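Local coordinates for Glyco_hydro_cc domain-containing protein (Blastomyces gilchristii, PDB 6UB0) that hydrolyses beta-1,3-glucan as a curdlan-specific exo-glucanase of glycoside hydrolase family 128, holding laminaribiose in its glycan-binding cleft, at residues A[72-75]-A[80-83]. Residues are numbered along the deposited sequence; the frame is centred on the assembly and turned at random.
With GLC (alpha-D-glucopyranose), chain B; BGC (beta-D-glucopyranose), chain C.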
# COMPACT_ATOMS: atom_id res chain seq x y z
N ALA A 72 -7.41 1.26 3.87
CA ALA A 72 -7.92 2.48 4.53
C ALA A 72 -7.10 3.69 4.09
O ALA A 72 -6.36 3.58 3.10
CB ALA A 72 -7.89 2.29 6.02
N PHE A 73 -7.18 4.79 4.86
CA PHE A 73 -6.83 6.16 4.43
C PHE A 73 -5.36 6.23 3.97
O PHE A 73 -4.47 5.54 4.47
CB PHE A 73 -7.16 7.13 5.57
CG PHE A 73 -8.35 6.66 6.40
CD1 PHE A 73 -9.62 6.54 5.83
CD2 PHE A 73 -8.20 6.32 7.74
CE1 PHE A 73 -10.72 6.11 6.57
CE2 PHE A 73 -9.31 5.89 8.50
CZ PHE A 73 -10.55 5.77 7.90
N ASN A 74 -5.14 7.09 3.00
CA ASN A 74 -3.79 7.38 2.44
C ASN A 74 -3.06 8.47 3.23
O ASN A 74 -3.33 9.65 2.97
CB ASN A 74 -3.89 7.80 0.99
CG ASN A 74 -2.55 7.65 0.32
OD1 ASN A 74 -2.00 6.57 0.27
ND2 ASN A 74 -2.00 8.77 -0.10
N GLU A 75 -2.05 8.10 3.98
CA GLU A 75 -1.15 9.13 4.62
C GLU A 75 -2.00 10.12 5.42
O GLU A 75 -2.01 11.35 5.21
CB GLU A 75 -0.24 9.82 3.60
CG GLU A 75 0.90 8.91 3.13
CD GLU A 75 1.97 9.56 2.29
OE1 GLU A 75 1.89 10.82 2.14
OE2 GLU A 75 2.91 8.80 1.91
N SER A 80 -1.57 17.32 3.34
CA SER A 80 -2.09 17.42 1.95
C SER A 80 -2.56 16.05 1.46
O SER A 80 -3.07 16.00 0.34
CB SER A 80 -1.08 17.97 1.04
OG SER A 80 -0.02 17.07 0.94
N GLN A 81 -2.43 15.01 2.27
CA GLN A 81 -3.06 13.70 1.98
C GLN A 81 -4.31 13.58 2.83
O GLN A 81 -5.08 14.56 2.91
CB GLN A 81 -2.04 12.59 2.16
CG GLN A 81 -0.84 12.74 1.25
CD GLN A 81 -1.26 12.65 -0.20
OE1 GLN A 81 -2.17 11.93 -0.56
NE2 GLN A 81 -0.60 13.42 -1.06
N ALA A 82 -4.57 12.43 3.42
CA ALA A 82 -5.84 12.21 4.10
C ALA A 82 -6.01 13.30 5.15
O ALA A 82 -7.14 13.70 5.35
CB ALA A 82 -5.93 10.83 4.73
N ASN A 83 -4.94 13.61 5.87
CA ASN A 83 -4.84 14.73 6.84
C ASN A 83 -5.85 14.48 7.97
O ASN A 83 -6.89 15.19 8.01
CB ASN A 83 -5.09 16.07 6.15
CG ASN A 83 -5.02 17.20 7.15
OD1 ASN A 83 -4.17 17.16 8.04
ND2 ASN A 83 -5.94 18.14 7.06
C1 GLC B . 2.95 9.89 -1.39
C2 GLC B . 1.44 10.08 -1.63
C3 GLC B . 1.18 10.65 -3.03
C4 GLC B . 2.06 11.90 -3.25
C5 GLC B . 3.50 11.65 -2.90
C6 GLC B . 4.45 12.85 -3.07
O1 GLC B . 3.58 9.02 -2.33
O2 GLC B . 0.61 8.90 -1.50
O3 GLC B . -0.22 10.92 -3.16
O4 GLC B . 2.06 12.20 -4.61
O5 GLC B . 3.54 11.21 -1.54
O6 GLC B . 3.69 13.98 -2.77
C2 BGC C . -2.34 10.66 -4.18
C3 BGC C . -3.23 9.83 -5.06
C4 BGC C . -2.48 9.65 -6.36
C5 BGC C . -1.09 9.03 -6.10
C6 BGC C . -0.10 8.84 -7.26
C1 BGC C . -0.96 10.07 -4.01
O2 BGC C . -3.00 10.68 -2.91
O3 BGC C . -4.58 10.37 -5.19
O4 BGC C . -3.37 8.84 -7.13
O5 BGC C . -0.28 9.85 -5.25
O6 BGC C . -0.04 10.10 -7.98
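Gln81 lays its CB and CG alongside the Glu75 side chain, CG coming 3.5 Å from Glu75 OE1. Its chain bends at chi2 (-63°), which lifts the amide off this contact and delivers it to Asn74 and the sugars. There Asn74 ND2 donates to Gln81 OE1 over 3.2 Å; the donor stands above the carbonyl plane of Gln81, while the acceptor lies in the amide plane of Asn74, the two amides being nearly perpendicular (88°). Both groups also hold the glycan. Asn74 ND2 gives an almost straight bond of 3.0 Å to O2 of the alpha-glucose, and Gln81 OE1 accepts from O2 of the beta-glucose at 2.8 Å, so Gln81 OE1 is gripped by two donors, Asn74 ND2 and that sugar hydroxyl. Glu75, extended beyond CG, brings OE2 to 3.5 Å from C1 of the alpha-glucose. That carboxylate oxygen is hydrogen-bonded to His142, and the same sugar is also bound by Glu176. The disaccharide is laminaribiose at the -2 and -1 subsites, the alpha-glucose probably at -1. Behind the pocket, Ala82 N bonds to Asn74 O at 3.1 Å and more weakly to Glu75 O, tying Ala82 back to both residues within the loop. Ala82 CB meets Phe73 CB at 4.0 Å. The contact lies within the loop between strand 69-71 and helix 86-96 of the TIM-barrel catalytic core: the Phe73 side chain packs against Pro109 of strand 105-111 and Ala89 and Ala92 of helix 86-96, while those of Asn74 and Glu75 touch Glu176 of strand 172-180.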